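Local coordinates for protein UTP-glucose-1-phosphate uridylyltransferase 2 (Trypanosoma brucei, PDB 3GUE) that probably catalyses the transfer of the uridylyl group from UTP to glucose 1-phosphate, giving UDP-glucose and diphosphate, at residues Leu243-Arg248 and Asn305-Leu310. Numbering follows the deposited sequence.
Sequences LMEVCR and NIWINL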
ATOM      1  N   LEU A 243      -8.148 -12.822  -7.000  1.00 27.24           N
ATOM      2  CA  LEU A 243      -7.632 -13.483  -5.838  1.00 27.60           C
ATOM      3  C   LEU A 243      -6.857 -12.478  -4.984  1.00 27.43           C
ATOM      4  O   LEU A 243      -5.929 -11.842  -5.464  1.00 28.09           O
ATOM      5  CB  LEU A 243      -6.755 -14.667  -6.231  1.00 28.36           C
ATOM      6  CG  LEU A 243      -6.331 -15.661  -5.134  1.00 29.73           C
ATOM      7  CD1 LEU A 243      -6.103 -17.026  -5.736  1.00 32.41           C
ATOM      8  CD2 LEU A 243      -5.084 -15.221  -4.316  1.00 30.27           C
ATOM      9  N   MET A 244      -7.249 -12.347  -3.720  1.00 27.85           N
ATOM     10  CA  MET A 244      -6.524 -11.532  -2.728  1.00 28.07           C
ATOM     11  C   MET A 244      -5.677 -12.381  -1.772  1.00 28.17           C
ATOM     12  O   MET A 244      -6.203 -13.291  -1.139  1.00 27.84           O
ATOM     13  CB  MET A 244      -7.547 -10.761  -1.880  1.00 28.16           C
ATOM     14  CG  MET A 244      -6.916 -10.011  -0.707  1.00 29.68           C
ATOM     15  SD  MET A 244      -8.115  -9.239   0.378  1.00 28.62           S
ATOM     16  CE  MET A 244      -8.794  -7.967  -0.693  1.00 29.17           C
ATOM     17  N   GLU A 245      -4.380 -12.084  -1.636  1.00 27.36           N
ATOM     18  CA  GLU A 245      -3.572 -12.736  -0.614  1.00 27.81           C
ATOM     19  C   GLU A 245      -3.789 -11.987   0.703  1.00 26.52           C
ATOM     20  O   GLU A 245      -3.774 -10.764   0.701  1.00 27.19           O
ATOM     21  CB  GLU A 245      -2.069 -12.749  -0.986  1.00 27.34           C
ATOM     22  CG  GLU A 245      -1.690 -13.340  -2.346  1.00 28.05           C
ATOM     23  CD  GLU A 245      -0.184 -13.559  -2.442  1.00 30.64           C
ATOM     24  OE1 GLU A 245       0.550 -12.983  -1.595  1.00 27.00           O
ATOM     25  OE2 GLU A 245       0.264 -14.331  -3.326  1.00 32.93           O
ATOM     26  N   VAL A 246      -4.078 -12.716   1.783  1.00 26.29           N
ATOM     27  CA  VAL A 246      -4.154 -12.156   3.147  1.00 25.80           C
ATOM     28  C   VAL A 246      -3.167 -12.865   4.082  1.00 27.15           C
ATOM     29  O   VAL A 246      -2.757 -14.001   3.820  1.00 27.33           O
ATOM     30  CB  VAL A 246      -5.579 -12.260   3.762  1.00 25.79           C
ATOM     31  CG1 VAL A 246      -6.602 -11.464   2.956  1.00 24.63           C
ATOM     32  CG2 VAL A 246      -6.023 -13.738   3.918  1.00 23.40           C
ATOM     33  N   CYS A 247      -2.806 -12.198   5.186  1.00 27.27           N
ATOM     34  CA  CYS A 247      -2.025 -12.824   6.243  1.00 26.79           C
ATOM     35  C   CYS A 247      -2.838 -12.886   7.540  1.00 26.97           C
ATOM     36  O   CYS A 247      -3.713 -12.034   7.797  1.00 27.03           O
ATOM     37  CB  CYS A 247      -0.719 -12.036   6.478  1.00 25.84           C
ATOM     38  SG  CYS A 247       0.511 -12.090   5.112  1.00 26.52           S
ATOM     39  N   ARG A 248      -2.549 -13.894   8.357  1.00 27.13           N
ATOM     40  CA  ARG A 248      -2.921 -13.866   9.760  1.00 27.91           C
ATOM     41  C   ARG A 248      -2.369 -12.549  10.330  1.00 28.17           C
ATOM     42  O   ARG A 248      -1.150 -12.309  10.366  1.00 28.32           O
ATOM     43  CB  ARG A 248      -2.383 -15.118  10.495  1.00 27.12           C
ATOM     44  CG  ARG A 248      -2.405 -15.067  12.033  1.00 29.53           C
ATOM     45  CD  ARG A 248      -3.809 -15.200  12.589  1.00 32.40           C
ATOM     46  NE  ARG A 248      -3.848 -15.231  14.056  1.00 35.89           N
ATOM     47  CZ  ARG A 248      -4.962 -15.349  14.778  1.00 37.08           C
ATOM     48  NH1 ARG A 248      -6.138 -15.462  14.173  1.00 37.06           N
ATOM     49  NH2 ARG A 248      -4.906 -15.357  16.115  1.00 40.00           N
ATOM     50  N   ASN A 305      -1.317  -7.810  -2.214  1.00 26.69           N
ATOM     51  CA  ASN A 305      -0.860  -8.716  -3.266  1.00 26.79           C
ATOM     52  C   ASN A 305      -2.153  -9.269  -3.895  1.00 27.15           C
ATOM     53  O   ASN A 305      -2.788 -10.185  -3.323  1.00 26.79           O
ATOM     54  CB  ASN A 305      -0.053  -9.911  -2.699  1.00 26.03           C
ATOM     55  CG  ASN A 305       1.234  -9.499  -1.926  1.00 26.39           C
ATOM     56  OD1 ASN A 305       1.759  -8.392  -2.050  1.00 25.19           O
ATOM     57  ND2 ASN A 305       1.737 -10.430  -1.130  1.00 24.79           N
ATOM     58  N   ILE A 306      -2.532  -8.730  -5.050  1.00 27.33           N
ATOM     59  CA  ILE A 306      -3.791  -9.107  -5.723  1.00 27.95           C
ATOM     60  C   ILE A 306      -3.565  -9.577  -7.162  1.00 27.57           C
ATOM     61  O   ILE A 306      -2.935  -8.887  -7.950  1.00 27.34           O
ATOM     62  CB  ILE A 306      -4.803  -7.916  -5.793  1.00 28.16           C
ATOM     63  CG1 ILE A 306      -4.974  -7.194  -4.444  1.00 30.51           C
ATOM     64  CG2 ILE A 306      -6.119  -8.361  -6.380  1.00 27.94           C
ATOM     65  CD1 ILE A 306      -5.528  -8.061  -3.363  1.00 32.41           C
ATOM     66  N   TRP A 307      -4.143 -10.731  -7.486  1.00 27.20           N
ATOM     67  CA  TRP A 307      -4.189 -11.274  -8.852  1.00 26.62           C
ATOM     68  C   TRP A 307      -5.509 -10.945  -9.522  1.00 26.84           C
ATOM     69  O   TRP A 307      -6.596 -11.250  -8.999  1.00 26.96           O
ATOM     70  CB  TRP A 307      -4.069 -12.783  -8.837  1.00 27.22           C
ATOM     71  CG  TRP A 307      -2.679 -13.337  -8.593  1.00 28.46           C
ATOM     72  CD1 TRP A 307      -2.115 -13.647  -7.392  1.00 29.22           C
ATOM     73  CD2 TRP A 307      -1.709 -13.679  -9.593  1.00 29.90           C
ATOM     74  NE1 TRP A 307      -0.856 -14.144  -7.576  1.00 27.37           N
ATOM     75  CE2 TRP A 307      -0.571 -14.169  -8.917  1.00 28.70           C
ATOM     76  CE3 TRP A 307      -1.681 -13.588 -10.990  1.00 30.49           C
ATOM     77  CZ2 TRP A 307       0.593 -14.569  -9.588  1.00 28.15           C
ATOM     78  CZ3 TRP A 307      -0.517 -14.004 -11.670  1.00 30.74           C
ATOM     79  CH2 TRP A 307       0.599 -14.497 -10.957  1.00 28.49           C
ATOM     80  N   ILE A 308      -5.412 -10.401 -10.723  1.00 24.67           N
ATOM     81  CA  ILE A 308      -6.607 -10.191 -11.509  1.00 24.09           C
ATOM     82  C   ILE A 308      -6.525 -10.913 -12.858  1.00 22.88           C
ATOM     83  O   ILE A 308      -5.446 -11.065 -13.447  1.00 21.72           O
ATOM     84  CB  ILE A 308      -6.983  -8.678 -11.641  1.00 24.29           C
ATOM     85  CG1 ILE A 308      -5.888  -7.892 -12.357  1.00 24.23           C
ATOM     86  CG2 ILE A 308      -7.345  -8.033 -10.218  1.00 20.58           C
ATOM     87  CD1 ILE A 308      -6.334  -6.447 -12.764  1.00 26.10           C
ATOM     88  N   ASN A 309      -7.669 -11.418 -13.285  1.00 22.36           N
ATOM     89  CA  ASN A 309      -7.853 -11.898 -14.638  1.00 22.93           C
ATOM     90  C   ASN A 309      -8.273 -10.688 -15.483  1.00 23.48           C
ATOM     91  O   ASN A 309      -9.293 -10.015 -15.204  1.00 23.88           O
ATOM     92  CB  ASN A 309      -8.893 -13.039 -14.692  1.00 22.40           C
ATOM     93  CG  ASN A 309      -9.105 -13.594 -16.119  1.00 22.09           C
ATOM     94  OD1 ASN A 309      -9.494 -12.874 -17.013  1.00 21.83           O
ATOM     95  ND2 ASN A 309      -8.816 -14.860 -16.316  1.00 21.26           N
ATOM     96  N   LEU A 310      -7.465 -10.424 -16.505  1.00 23.49           N
ATOM     97  CA  LEU A 310      -7.550  -9.215 -17.298  1.00 23.81           C
ATOM     98  C   LEU A 310      -8.767  -9.217 -18.245  1.00 24.04           C
ATOM     99  O   LEU A 310      -9.390  -8.185 -18.446  1.00 23.62           O
ATOM    100  CB  LEU A 310      -6.231  -9.010 -18.051  1.00 24.33           C
ATOM    101  CG  LEU A 310      -4.989  -8.727 -17.197  1.00 27.31           C
ATOM    102  CD1 LEU A 310      -3.773  -8.601 -18.098  1.00 30.06           C
ATOM    103  CD2 LEU A 310      -5.199  -7.439 -16.389  1.00 27.44           C
TER
HETATM  104  O   HOH W   1       1.175 -14.752  -5.696  1.00 25.62           O
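Asn305 and Glu245 illustrate how a polar pair can be built into a buried face of a sheet. The backbone N of Glu245 reaches Asn305 O at 3.0 Å, and beside this bond the two side chains cross obliquely, with their carboxylate and amide planes turned 76° apart. Asn305 ND2 then donates to Glu245 OE1 at 2.9 Å; the bond lies close to the amide plane but reaches OE1 from above the carboxylate plane, 40° out of it. Because CG of Glu245 stands beside its own backbone N (chi1 -54°) and the chain beyond is extended, the carboxylate lies against CB of Asn305. Arg371 engages both partners, by a salt bridge to Glu245 OE2 and through its carbonyl oxygen to Asn305 ND2, so the buried charge is probably well compensated.

Ile306 turns to the other face, where its CD1 packs 3.6 Å from CG of Met244, the two chains side by side and pointing the same way. With CG1 beside the backbone N and the chain bent at the next bond, CD1 comes back over Met244. These strands, 242-248 and 300-309, run antiparallel within the mixed central sheet of the GT-A-like nucleotidyltransferase fold; Met244 also touches Asn302, a UDP-glucose-binding residue, and the nearest atoms of its side chain and the bound UDP-glucose are about 6 Å apart.

Trp307 forms a hydrogen-bonded pair with Leu243: its N donates to Leu243 O at 2.9 Å, and Leu243 N returns a bond to Trp307 O at 3.0 Å. Their side chains share one face and pack on helix 229-237. At the indole edge, in the ring plane, a water accepts from NE1 at 2.8 Å and donates to Glu245 OE2 at 2.6 Å, linking Trp307 to the carboxylate.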